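Local coordinates for acetyl-CoA acetyltransferase (Bacillus anthracis, PDB 3SS6), which probably catalyses the reversible condensation of two acetyl-CoA molecules into acetoacetyl-CoA and CoA, at residues A[27-32]-A[60-65]; A[122-127]-A[143-148]; A[305-310]-A[388-393]; A[311-316]-A[372-377]. One frame throughout, in Å; residues are numbered along the deposited sequence.

Contact 1 (A[27-32]-A[60-65]); sequences VTPVEL and IQRTDE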
loop_
_atom_site.group_PDB
_atom_site.type_symbol
_atom_site.label_atom_id
_atom_site.label_comp_id
_atom_site.label_asym_id
_atom_site.label_seq_id
_atom_site.Cartn_x
_atom_site.Cartn_y
_atom_site.Cartn_z
ATOM N N VAL A 27 18.098 2.945 -10.283
ATOM C CA VAL A 27 18.535 4.315 -10.514
ATOM C C VAL A 27 17.302 5.195 -10.695
ATOM O O VAL A 27 16.387 4.815 -11.436
ATOM C CB VAL A 27 19.439 4.396 -11.754
ATOM C CG1 VAL A 27 19.886 5.818 -12.018
ATOM C CG2 VAL A 27 20.667 3.485 -11.566
ATOM N N THR A 28 17.281 6.357 -10.032
ATOM C CA THR A 28 16.163 7.291 -10.186
ATOM C C THR A 28 16.375 8.190 -11.407
ATOM O O THR A 28 17.477 8.240 -11.966
ATOM C CB THR A 28 15.977 8.212 -8.955
ATOM O OG1 THR A 28 17.029 9.187 -8.907
ATOM C CG2 THR A 28 15.948 7.407 -7.660
ATOM N N PRO A 29 15.319 8.907 -11.828
ATOM C CA PRO A 29 15.518 9.762 -13.007
ATOM C C PRO A 29 16.588 10.828 -12.792
ATOM O O PRO A 29 17.370 11.089 -13.709
ATOM C CB PRO A 29 14.132 10.402 -13.217
ATOM C CG PRO A 29 13.161 9.397 -12.652
ATOM C CD PRO A 29 13.902 8.845 -11.419
ATOM N N VAL A 30 16.618 11.457 -11.623
ATOM C CA VAL A 30 17.664 12.450 -11.358
ATOM C C VAL A 30 19.047 11.809 -11.417
ATOM O O VAL A 30 19.955 12.349 -12.042
ATOM C CB VAL A 30 17.446 13.174 -10.010
ATOM C CG1 VAL A 30 18.712 13.938 -9.581
ATOM C CG2 VAL A 30 16.247 14.125 -10.117
ATOM N N GLU A 31 19.191 10.631 -10.817
ATOM C CA GLU A 31 20.485 9.952 -10.819
ATOM C C GLU A 31 20.950 9.618 -12.227
ATOM O O GLU A 31 22.146 9.665 -12.525
ATOM C CB GLU A 31 20.421 8.690 -9.963
ATOM C CG GLU A 31 20.235 9.014 -8.493
ATOM C CD GLU A 31 19.969 7.789 -7.651
ATOM O OE1 GLU A 31 19.585 6.747 -8.213
ATOM O OE2 GLU A 31 20.128 7.874 -6.416
ATOM N N LEU A 32 19.990 9.310 -13.091
ATOM C CA LEU A 32 20.293 8.867 -14.450
ATOM C C LEU A 32 20.631 10.072 -15.329
ATOM O O LEU A 32 21.434 9.979 -16.253
ATOM C CB LEU A 32 19.100 8.088 -15.011
ATOM C CG LEU A 32 19.217 7.497 -16.423
ATOM C CD1 LEU A 32 20.547 6.746 -16.584
ATOM C CD2 LEU A 32 18.021 6.561 -16.680
ATOM N N ILE A 60 7.099 10.183 -16.289
ATOM C CA ILE A 60 6.626 9.752 -14.991
ATOM C C ILE A 60 7.418 10.481 -13.920
ATOM O O ILE A 60 8.310 9.941 -13.301
ATOM C CB ILE A 60 6.830 8.234 -14.799
ATOM C CG1 ILE A 60 6.229 7.447 -15.965
ATOM C CG2 ILE A 60 6.247 7.784 -13.485
ATOM C CD1 ILE A 60 6.451 5.955 -15.888
ATOM N N GLN A 61 7.025 11.729 -13.716
ATOM C CA GLN A 61 7.655 12.598 -12.745
ATOM C C GLN A 61 7.399 12.105 -11.331
ATOM O O GLN A 61 6.431 11.428 -11.075
ATOM C CB GLN A 61 7.272 14.051 -12.987
ATOM C CG GLN A 61 7.822 14.534 -14.313
ATOM C CD GLN A 61 7.274 15.863 -14.750
ATOM O OE1 GLN A 61 7.073 16.753 -13.950
ATOM N NE2 GLN A 61 7.040 16.000 -16.040
ATOM N N ARG A 62 8.303 12.441 -10.430
ATOM C CA ARG A 62 8.204 11.956 -9.064
ATOM C C ARG A 62 8.178 13.120 -8.091
ATOM O O ARG A 62 8.998 14.040 -8.190
ATOM C CB ARG A 62 9.407 11.084 -8.736
ATOM C CG ARG A 62 9.456 9.785 -9.518
ATOM C CD ARG A 62 10.816 9.097 -9.364
ATOM N NE ARG A 62 11.141 8.788 -7.969
ATOM C CZ ARG A 62 11.645 7.627 -7.554
ATOM N NH1 ARG A 62 11.904 6.653 -8.425
ATOM N NH2 ARG A 62 11.909 7.442 -6.267
ATOM N N THR A 63 7.260 13.063 -7.130
ATOM C CA THR A 63 7.184 14.137 -6.148
ATOM C C THR A 63 8.361 14.154 -5.174
ATOM O O THR A 63 8.588 15.169 -4.495
ATOM C CB THR A 63 5.835 14.108 -5.383
ATOM O OG1 THR A 63 5.515 12.757 -5.051
ATOM C CG2 THR A 63 4.734 14.656 -6.273
ATOM N N ASP A 64 9.113 13.053 -5.112
ATOM C CA ASP A 64 10.305 13.004 -4.267
ATOM C C ASP A 64 11.546 13.584 -4.965
ATOM O O ASP A 64 12.613 13.720 -4.350
ATOM C CB ASP A 64 10.550 11.601 -3.665
ATOM C CG ASP A 64 10.982 10.558 -4.690
ATOM O OD1 ASP A 64 11.013 10.845 -5.903
ATOM O OD2 ASP A 64 11.272 9.415 -4.265
ATOM N N GLU A 65 11.365 13.951 -6.228
ATOM C CA GLU A 65 12.387 14.589 -7.038
ATOM C C GLU A 65 11.609 15.630 -7.843
ATOM O O GLU A 65 11.603 15.598 -9.067
ATOM C CB GLU A 65 13.089 13.582 -7.946
ATOM C CG GLU A 65 13.945 12.584 -7.183
ATOM C CD GLU A 65 14.769 11.694 -8.088
ATOM O OE1 GLU A 65 14.460 11.615 -9.293
ATOM O OE2 GLU A 65 15.726 11.070 -7.588
#
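The N-terminus of helix 29-43 opens with a capping box, and Glu65, from the loop between strand 53-57 and helix 68-75, docks its carboxylate on that first turn through Thr28 and Val30. Thr28 holds the N-cap position: its OG1 accepts from Glu31 N, and Glu31 OE1 takes Thr28 N in return. With chi1 at 72°, OG1 is tucked between the backbone N and the carbonyl carbon, where it can cap the helix and still give its proton to Glu65. That bond, Thr28 OG1 to Glu65 OE2, is 2.6 Å long and uses the syn lone pair. A threonine suits the place because one hydroxyl serves as both acceptor and donor, while its CG2 lies over one face of the Arg62 guanidinium. Glu65 reaches across with its chain extended beyond CG, and Glu65 OE1 receives Val30 N at 3.2 Å, the donor lying 32° out of the carboxylate plane. The negative group thus sits at the positive end of the helix dipole, which would be expected to stabilise its charge. Pro29, well placed in a first helical turn where no amide is needed, packs CD against Arg62 CD at 3.7 Å. Arg62 itself is held side-on by Asp64, which also has a salt bridge to Lys129 of the second subunit: Arg62 NE meets Asp64 OD1 and Arg62 NH2 meets Asp64 OD2, each at 2.9 Å and nearly in the guanidinium plane.

Contact 2 (A[122-127]-A[143-148]); sequences SSSPYA and RDTVWE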
loop_
_atom_site.group_PDB
_atom_site.type_symbol
_atom_site.label_atom_id
_atom_site.label_comp_id
_atom_site.label_asym_id
_atom_site.label_seq_id
_atom_site.Cartn_x
_atom_site.Cartn_y
_atom_site.Cartn_z
ATOM N N SER A 122 12.106 1.432 -14.683
ATOM C CA SER A 122 12.324 0.338 -13.739
ATOM C C SER A 122 12.109 0.747 -12.285
ATOM O O SER A 122 11.685 -0.068 -11.465
ATOM C CB SER A 122 13.734 -0.240 -13.877
ATOM O OG SER A 122 13.979 -0.787 -15.166
ATOM N N SER A 123 12.443 1.991 -11.948
ATOM C CA SER A 123 12.355 2.451 -10.552
ATOM C C SER A 123 11.068 3.228 -10.267
ATOM O O SER A 123 10.879 3.789 -9.170
ATOM C CB SER A 123 13.585 3.302 -10.202
ATOM O OG SER A 123 13.664 4.432 -11.065
ATOM N N SER A 124 10.168 3.269 -11.243
ATOM C CA SER A 124 8.923 4.017 -11.073
ATOM C C SER A 124 8.038 3.376 -10.005
ATOM O O SER A 124 7.991 2.150 -9.886
ATOM C CB SER A 124 8.174 4.125 -12.406
ATOM O OG SER A 124 8.898 4.958 -13.298
ATOM N N PRO A 125 7.339 4.212 -9.218
ATOM C CA PRO A 125 6.573 3.721 -8.066
ATOM C C PRO A 125 5.215 3.124 -8.411
ATOM O O PRO A 125 4.786 3.130 -9.579
ATOM C CB PRO A 125 6.376 4.988 -7.228
ATOM C CG PRO A 125 6.264 6.067 -8.243
ATOM C CD PRO A 125 7.279 5.681 -9.326
ATOM N N TYR A 126 4.575 2.577 -7.377
ATOM C CA TYR A 126 3.162 2.208 -7.416
ATOM C C TYR A 126 2.371 3.269 -6.656
ATOM O O TYR A 126 2.921 3.954 -5.790
ATOM C CB TYR A 126 2.955 0.837 -6.783
ATOM C CG TYR A 126 3.139 -0.289 -7.776
ATOM C CD1 TYR A 126 4.412 -0.686 -8.172
ATOM C CD2 TYR A 126 2.036 -0.950 -8.322
ATOM C CE1 TYR A 126 4.588 -1.700 -9.091
ATOM C CE2 TYR A 126 2.206 -1.985 -9.243
ATOM C CZ TYR A 126 3.485 -2.342 -9.627
ATOM O OH TYR A 126 3.678 -3.357 -10.536
ATOM N N ALA A 127 1.097 3.413 -6.999
ATOM C CA ALA A 127 0.247 4.454 -6.415
ATOM C C ALA A 127 -1.019 3.847 -5.819
ATOM O O ALA A 127 -1.546 2.849 -6.320
ATOM C CB ALA A 127 -0.126 5.487 -7.472
ATOM N N ARG A 143 -1.812 0.672 -8.125
ATOM C CA ARG A 143 -1.624 0.974 -9.539
ATOM C C ARG A 143 -0.168 1.134 -9.931
ATOM O O ARG A 143 0.593 1.869 -9.310
ATOM C CB ARG A 143 -2.403 2.244 -9.896
ATOM C CG ARG A 143 -3.896 2.142 -9.602
ATOM C CD ARG A 143 -4.646 1.399 -10.710
ATOM N NE ARG A 143 -4.666 2.168 -11.956
ATOM C CZ ARG A 143 -5.325 1.801 -13.052
ATOM N NH1 ARG A 143 -6.026 0.675 -13.062
ATOM N NH2 ARG A 143 -5.287 2.560 -14.143
ATOM N N ASP A 144 0.222 0.419 -10.978
ATOM C CA ASP A 144 1.570 0.537 -11.519
ATOM C C ASP A 144 1.638 1.806 -12.369
ATOM O O ASP A 144 0.922 1.921 -13.367
ATOM C CB ASP A 144 1.837 -0.692 -12.399
ATOM C CG ASP A 144 3.219 -0.682 -13.027
ATOM O OD1 ASP A 144 3.908 0.360 -12.994
ATOM O OD2 ASP A 144 3.622 -1.744 -13.539
ATOM N N THR A 145 2.459 2.774 -11.964
ATOM C CA THR A 145 2.534 4.040 -12.711
ATOM C C THR A 145 3.011 3.855 -14.158
ATOM O O THR A 145 2.627 4.621 -15.041
ATOM C CB THR A 145 3.411 5.103 -12.009
ATOM O OG1 THR A 145 4.740 4.597 -11.819
ATOM C CG2 THR A 145 2.808 5.487 -10.664
ATOM N N VAL A 146 3.839 2.847 -14.397
ATOM C CA VAL A 146 4.287 2.559 -15.760
ATOM C C VAL A 146 3.088 2.068 -16.578
ATOM O O VAL A 146 2.846 2.525 -17.697
ATOM C CB VAL A 146 5.410 1.504 -15.775
ATOM C CG1 VAL A 146 5.652 0.979 -17.201
ATOM C CG2 VAL A 146 6.690 2.069 -15.181
ATOM N N TRP A 147 2.310 1.152 -16.009
ATOM C CA TRP A 147 1.176 0.600 -16.739
ATOM C C TRP A 147 0.095 1.654 -16.984
ATOM O O TRP A 147 -0.612 1.596 -17.991
ATOM C CB TRP A 147 0.601 -0.621 -16.003
ATOM C CG TRP A 147 0.078 -1.697 -16.915
ATOM C CD1 TRP A 147 -1.227 -2.046 -17.111
ATOM C CD2 TRP A 147 0.856 -2.564 -17.748
ATOM N NE1 TRP A 147 -1.307 -3.082 -18.024
ATOM C CE2 TRP A 147 -0.040 -3.414 -18.424
ATOM C CE3 TRP A 147 2.226 -2.702 -17.982
ATOM C CZ2 TRP A 147 0.393 -4.390 -19.323
ATOM C CZ3 TRP A 147 2.656 -3.672 -18.879
ATOM C CH2 TRP A 147 1.740 -4.498 -19.538
ATOM N N GLU A 148 -0.034 2.621 -16.070
ATOM C CA GLU A 148 -1.000 3.709 -16.229
ATOM C C GLU A 148 -0.612 4.624 -17.379
ATOM O O GLU A 148 -1.458 5.050 -18.166
ATOM C CB GLU A 148 -1.083 4.568 -14.962
ATOM C CG GLU A 148 -1.783 3.891 -13.806
ATOM C CD GLU A 148 -2.226 4.860 -12.729
ATOM O OE1 GLU A 148 -1.490 5.826 -12.469
ATOM O OE2 GLU A 148 -3.308 4.636 -12.137
#
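Tyr126 and Ala127 pair with Asp144 and Arg143 in a small antiparallel hairpin that is continued by a strand of the second subunit. Ala127 and Arg143 are the hydrogen-bonded pair: Ala127 N gives to Arg143 O and Arg143 N to Ala127 O, both at 2.8 Å and in the carbonyl planes. Two residues after Arg143, helix 145-149 begins at Thr145, which adds a further link just past the strand pair. Thr145 OG1 donates to Pro125 O at 2.7 Å, and Thr145 N adds a weak bond to the same oxygen. A threonine fits here because its chi1 of 58° puts OG1 between the backbone N and the carbonyl carbon, facing Pro125 O across the hairpin and tilted 21° from that carbonyl's plane. Pro125 has no amide proton to satisfy, and its CD lies against Thr145 OG1.

Asp144 is the N-cap of that helix: Asp144 OD1 accepts from Val146 N at 2.9 Å and also meets Arg132 of the second subunit in a salt bridge. OD2 takes the backbone N of Gln138 of the third subunit. The Tyr126 ring lies over Asp144 CA and CB, with Asp144 CA 3.8 Å from the ring centroid in a CH-pi contact. Its OH is hydrogen-bonded to Gln138 O of the third subunit. On the side of the hairpin bearing Ala127, Arg143 NE makes a straight 2.8 Å bond to Glu148 OE2, which Lys129 of the same chain shares. The hairpin's buried polar groups thus draw partners from three chains, which suggests that its local shape and the tetramer contacts are probably coupled.

Contact 3 (A[305-310]-A[388-393]); sequences VDWSLE and ALFIEA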
loop_
_atom_site.group_PDB
_atom_site.type_symbol
_atom_site.label_atom_id
_atom_site.label_comp_id
_atom_site.label_asym_id
_atom_site.label_seq_id
_atom_site.Cartn_x
_atom_site.Cartn_y
_atom_site.Cartn_z
ATOM N N VAL A 305 9.902 24.588 -43.346
ATOM C CA VAL A 305 11.329 24.709 -43.632
ATOM C C VAL A 305 11.632 24.660 -45.121
ATOM O O VAL A 305 12.782 24.816 -45.532
ATOM C CB VAL A 305 12.166 23.630 -42.906
ATOM C CG1 VAL A 305 11.890 23.667 -41.412
ATOM C CG2 VAL A 305 11.882 22.254 -43.476
ATOM N N ASP A 306 10.595 24.443 -45.921
ATOM C CA ASP A 306 10.727 24.454 -47.368
ATOM C C ASP A 306 11.654 23.336 -47.841
ATOM O O ASP A 306 12.504 23.539 -48.715
ATOM C CB ASP A 306 11.221 25.823 -47.850
ATOM C CG ASP A 306 11.134 25.978 -49.357
ATOM O OD1 ASP A 306 10.305 25.281 -49.984
ATOM O OD2 ASP A 306 11.894 26.804 -49.909
ATOM N N TRP A 307 11.491 22.160 -47.242
ATOM C CA TRP A 307 12.152 20.952 -47.719
ATOM C C TRP A 307 11.120 20.060 -48.382
ATOM O O TRP A 307 9.946 20.061 -48.002
ATOM C CB TRP A 307 12.742 20.138 -46.571
ATOM C CG TRP A 307 13.939 20.689 -45.887
ATOM C CD1 TRP A 307 14.574 21.875 -46.134
ATOM C CD2 TRP A 307 14.662 20.059 -44.821
ATOM N NE1 TRP A 307 15.648 22.019 -45.282
ATOM C CE2 TRP A 307 15.721 20.918 -44.468
ATOM C CE3 TRP A 307 14.514 18.848 -44.131
ATOM C CZ2 TRP A 307 16.624 20.608 -43.456
ATOM C CZ3 TRP A 307 15.413 18.547 -43.116
ATOM C CH2 TRP A 307 16.448 19.425 -42.788
ATOM N N SER A 308 11.565 19.279 -49.358
ATOM C CA SER A 308 10.789 18.139 -49.801
ATOM C C SER A 308 11.188 17.000 -48.878
ATOM O O SER A 308 12.260 17.021 -48.273
ATOM C CB SER A 308 11.123 17.776 -51.244
ATOM O OG SER A 308 12.422 17.213 -51.330
ATOM N N LEU A 309 10.325 16.004 -48.756
ATOM C CA LEU A 309 10.657 14.839 -47.955
ATOM C C LEU A 309 11.932 14.208 -48.520
ATOM O O LEU A 309 12.800 13.744 -47.772
ATOM C CB LEU A 309 9.494 13.852 -47.979
ATOM C CG LEU A 309 9.649 12.547 -47.210
ATOM C CD1 LEU A 309 9.885 12.801 -45.721
ATOM C CD2 LEU A 309 8.413 11.685 -47.432
ATOM N N GLU A 310 12.043 14.225 -49.844
ATOM C CA GLU A 310 13.174 13.640 -50.557
ATOM C C GLU A 310 14.508 14.305 -50.210
ATOM O O GLU A 310 15.565 13.677 -50.313
ATOM C CB GLU A 310 12.933 13.711 -52.071
ATOM C CG GLU A 310 11.800 12.815 -52.575
ATOM C CD GLU A 310 10.456 13.098 -51.907
ATOM O OE1 GLU A 310 10.039 14.279 -51.845
ATOM O OE2 GLU A 310 9.817 12.128 -51.441
ATOM N N ALA A 388 7.887 16.784 -34.792
ATOM C CA ALA A 388 9.021 16.604 -35.699
ATOM C C ALA A 388 10.049 17.718 -35.537
ATOM O O ALA A 388 9.701 18.884 -35.303
ATOM C CB ALA A 388 8.546 16.520 -37.151
ATOM N N LEU A 389 11.317 17.342 -35.674
ATOM C CA LEU A 389 12.434 18.254 -35.509
ATOM C C LEU A 389 13.310 18.164 -36.754
ATOM O O LEU A 389 13.622 17.069 -37.223
ATOM C CB LEU A 389 13.237 17.851 -34.261
ATOM C CG LEU A 389 14.434 18.733 -33.913
ATOM C CD1 LEU A 389 13.993 20.159 -33.623
ATOM C CD2 LEU A 389 15.171 18.139 -32.714
ATOM N N PHE A 390 13.685 19.319 -37.299
ATOM C CA PHE A 390 14.409 19.384 -38.570
ATOM C C PHE A 390 15.778 19.984 -38.309
ATOM O O PHE A 390 15.878 21.085 -37.771
ATOM C CB PHE A 390 13.622 20.229 -39.575
ATOM C CG PHE A 390 12.274 19.658 -39.890
ATOM C CD1 PHE A 390 12.069 18.927 -41.051
ATOM C CD2 PHE A 390 11.223 19.806 -38.993
ATOM C CE1 PHE A 390 10.819 18.373 -41.328
ATOM C CE2 PHE A 390 9.974 19.252 -39.254
ATOM C CZ PHE A 390 9.767 18.543 -40.425
ATOM N N ILE A 391 16.827 19.244 -38.653
ATOM C CA ILE A 391 18.182 19.685 -38.344
ATOM C C ILE A 391 19.114 19.582 -39.548
ATOM O O ILE A 391 18.843 18.850 -40.507
ATOM C CB ILE A 391 18.798 18.882 -37.182
ATOM C CG1 ILE A 391 18.976 17.419 -37.578
ATOM C CG2 ILE A 391 17.945 18.995 -35.916
ATOM C CD1 ILE A 391 19.830 16.644 -36.591
ATOM N N GLU A 392 20.198 20.348 -39.501
ATOM C CA GLU A 392 21.258 20.226 -40.505
ATOM C C GLU A 392 22.573 20.023 -39.778
ATOM O O GLU A 392 22.956 20.841 -38.944
ATOM C CB GLU A 392 21.328 21.476 -41.395
ATOM C CG GLU A 392 20.097 21.634 -42.282
ATOM C CD GLU A 392 20.085 22.914 -43.102
ATOM O OE1 GLU A 392 20.881 23.837 -42.825
ATOM O OE2 GLU A 392 19.260 22.991 -44.036
ATOM N N ALA A 393 23.263 18.934 -40.091
ATOM C CA ALA A 393 24.594 18.715 -39.544
ATOM C C ALA A 393 25.550 19.737 -40.150
ATOM O O ALA A 393 25.437 20.094 -41.330
ATOM C CB ALA A 393 25.071 17.299 -39.842
#
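Phe390 is the first residue of 388-393 to meet 305-310, and it does so with an edge of its ring. Phe390 CD1 comes within 3.9 Å of Trp307 CE3, and the edge of Phe390 is directed toward the indole's six-membered ring in an offset edge-to-face pair, the planes 76° apart; a phenyl suits this place by offering an apolar edge to that face. The same Phe390 CD1 is touched by Val305, the last residue of helix 294-305, whose CG2 stands 4.1 Å away. That methyl also lies over one face of the indole, so valine, branched at CB, fills the angle between the two rings. At Ile391 the side chain turns away to pack on helix 352-370, and it is the backbone that makes contact: Ile391 O lies at the indole edge, in plane, 3.4 Å from Trp307 CH2. With chi1 at -71°, CG opposite the carbonyl carbon, the long flat indole can span from the loop to Phe390, Ile391 O and Glu392. Here, after Asp306 with its positive phi, the chain leaves the helix and crosses the sheet of the C-terminal thiolase half. Leu302 of that helix touches both Trp307 and Phe390. Glu392 comes next, its chain extended beyond CG and its carboxylate nearly coplanar with the indole, 6° between planes. Glu392 CG lies 3.8 Å from Trp307 CZ2, and Glu392 OE2 approaches Trp307 CZ2 at 3.6 Å along the ring's edge.

Contact 4 (A[311-316]-A[372-377]); sequences DADLLE and LEKGIA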
loop_
_atom_site.group_PDB
_atom_site.type_symbol
_atom_site.label_atom_id
_atom_site.label_comp_id
_atom_site.label_asym_id
_atom_site.label_seq_id
_atom_site.Cartn_x
_atom_site.Cartn_y
_atom_site.Cartn_z
ATOM N N ASP A 311 14.460 15.573 -49.808
ATOM C CA ASP A 311 15.668 16.302 -49.419
ATOM C C ASP A 311 16.323 15.741 -48.152
ATOM O O ASP A 311 17.531 15.885 -47.964
ATOM C CB ASP A 311 15.373 17.791 -49.199
ATOM C CG ASP A 311 14.979 18.512 -50.479
ATOM O OD1 ASP A 311 15.239 17.985 -51.577
ATOM O OD2 ASP A 311 14.409 19.614 -50.374
ATOM N N ALA A 312 15.535 15.127 -47.275
ATOM C CA ALA A 312 16.086 14.600 -46.031
ATOM C C ALA A 312 17.074 13.482 -46.345
ATOM O O ALA A 312 16.776 12.583 -47.138
ATOM C CB ALA A 312 14.983 14.102 -45.106
ATOM N N ASP A 313 18.256 13.551 -45.743
ATOM C CA ASP A 313 19.272 12.523 -45.943
ATOM C C ASP A 313 19.067 11.317 -45.029
ATOM O O ASP A 313 19.287 10.171 -45.442
ATOM C CB ASP A 313 20.666 13.112 -45.740
ATOM C CG ASP A 313 21.017 14.143 -46.792
ATOM O OD1 ASP A 313 20.886 13.828 -47.998
ATOM O OD2 ASP A 313 21.415 15.268 -46.420
ATOM N N LEU A 314 18.663 11.585 -43.788
ATOM C CA LEU A 314 18.349 10.535 -42.827
ATOM C C LEU A 314 17.138 10.922 -42.002
ATOM O O LEU A 314 16.914 12.103 -41.734
ATOM C CB LEU A 314 19.513 10.310 -41.867
ATOM C CG LEU A 314 20.790 9.685 -42.438
ATOM C CD1 LEU A 314 21.825 9.587 -41.328
ATOM C CD2 LEU A 314 20.530 8.303 -43.045
ATOM N N LEU A 315 16.374 9.922 -41.582
ATOM C CA LEU A 315 15.269 10.146 -40.663
ATOM C C LEU A 315 15.357 9.183 -39.485
ATOM O O LEU A 315 15.754 8.020 -39.636
ATOM C CB LEU A 315 13.907 9.975 -41.362
ATOM C CG LEU A 315 13.538 10.873 -42.551
ATOM C CD1 LEU A 315 14.073 10.293 -43.852
ATOM C CD2 LEU A 315 12.018 11.050 -42.642
ATOM N N GLU A 316 14.960 9.680 -38.321
ATOM C CA GLU A 316 14.689 8.842 -37.159
ATOM C C GLU A 316 13.208 8.994 -36.872
ATOM O O GLU A 316 12.747 10.091 -36.584
ATOM C CB GLU A 316 15.473 9.321 -35.938
ATOM C CG GLU A 316 16.957 8.960 -35.955
ATOM C CD GLU A 316 17.205 7.510 -35.596
ATOM O OE1 GLU A 316 16.582 7.021 -34.632
ATOM O OE2 GLU A 316 18.022 6.858 -36.281
ATOM N N LEU A 372 26.581 13.450 -44.158
ATOM C CA LEU A 372 25.339 13.958 -44.733
ATOM C C LEU A 372 24.822 15.158 -43.934
ATOM O O LEU A 372 25.261 15.393 -42.811
ATOM C CB LEU A 372 24.282 12.852 -44.746
ATOM C CG LEU A 372 24.674 11.603 -45.548
ATOM C CD1 LEU A 372 23.704 10.458 -45.261
ATOM C CD2 LEU A 372 24.726 11.922 -47.032
ATOM N N GLU A 373 23.885 15.907 -44.515
ATOM C CA GLU A 373 23.440 17.174 -43.920
ATOM C C GLU A 373 22.069 17.153 -43.254
ATOM O O GLU A 373 21.938 17.494 -42.074
ATOM C CB GLU A 373 23.449 18.282 -44.979
ATOM C CG GLU A 373 23.033 19.638 -44.440
ATOM C CD GLU A 373 23.087 20.740 -45.485
ATOM O OE1 GLU A 373 22.584 20.541 -46.614
ATOM O OE2 GLU A 373 23.641 21.809 -45.175
ATOM N N LYS A 374 21.040 16.788 -44.014
ATOM C CA LYS A 374 19.662 17.035 -43.572
ATOM C C LYS A 374 19.010 15.870 -42.837
ATOM O O LYS A 374 18.962 14.750 -43.350
ATOM C CB LYS A 374 18.793 17.451 -44.768
ATOM C CG LYS A 374 19.205 18.777 -45.399
ATOM C CD LYS A 374 18.206 19.220 -46.449
ATOM C CE LYS A 374 18.572 20.593 -47.021
ATOM N NZ LYS A 374 19.848 20.550 -47.783
ATOM N N GLY A 375 18.492 16.148 -41.644
ATOM C CA GLY A 375 17.890 15.125 -40.800
ATOM C C GLY A 375 16.501 15.503 -40.321
ATOM O O GLY A 375 16.213 16.672 -40.076
ATOM N N ILE A 376 15.635 14.501 -40.207
ATOM C CA ILE A 376 14.330 14.683 -39.577
ATOM C C ILE A 376 14.209 13.672 -38.457
ATOM O O ILE A 376 14.438 12.481 -38.674
ATOM C CB ILE A 376 13.186 14.426 -40.570
ATOM C CG1 ILE A 376 13.273 15.396 -41.749
ATOM C CG2 ILE A 376 11.843 14.556 -39.869
ATOM C CD1 ILE A 376 12.243 15.107 -42.861
ATOM N N ALA A 377 13.848 14.140 -37.262
ATOM C CA ALA A 377 13.545 13.236 -36.160
ATOM C C ALA A 377 12.087 13.460 -35.767
ATOM O O ALA A 377 11.649 14.595 -35.597
ATOM C CB ALA A 377 14.462 13.490 -34.975
#
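Asp313, just before strand 314-317, joins the entry of that strand to the parallel strand 374-381 beside it. Asp313 CB packs on Leu372 CB at 3.8 Å and lies near Lys374 O. CG comes next, and with chi1 at -66° it stands anti to the carbonyl carbon, turned toward the 372-374 backbone. At the tip Asp313 OD2 takes two amides: Lys374 N at 2.9 Å in a nearly straight bond on the anti side, and Glu373 N at 3.2 Å from above the carboxylate plane. A short acidic chain suits the place, since it can bind two successive N-H groups ahead of the regular ladder. In exchange, Lys374 O accepts both Asp313 N, at 2.8 Å, and Leu314 N, at 3.2 Å.

From there the ladder is regular: Ile376 N gives to Leu314 O, and Glu316 N to Ile376 O. Gly375 pairs with Leu314, its CA-H directed at Leu314 O. On one face of the sheet Leu315 and Ile376 lie side by side, and Ile376 CD1 reaches Ala312 CB at 3.7 Å; Trp307 and Phe390 also touch Ile376 in this apolar layer. On the other face Leu314 CG meets Leu372 CD1. Strand 314-317 is one of the two edge strands of the main sheet within this chain; a beta-alpha-beta type connection through intervening helices leads to its parallel neighbour 374-381, beyond which lies 385-393, and helix 352-370 covers the Leu314 face.

In the fold
Contacts 1 and 2 lie in the N-terminal thiolase range and touch each other, Val27 O to Ser123 OG at 2.8 Å; both also reach the second subunit. Contact 1 joins a carboxylate to a helix start; contact 2 pairs strands and adds a Thr-to-carbonyl bond, while caps and salt bridges shape the individual segments. Contacts 3 and 4 lie across the chain's centre, 33 to 37 Å away, centre to centre, and no other chain touches them. They share the sheet through neighbouring strands 374-381 and 385-393. Contact 4 combines backbone ladder, Asp313 bonds to Glu373 N and Lys374 N, and apolar packing; contact 3 packs Trp307 and Val305 on the strand. Contact 2 is buried, the other three partly so.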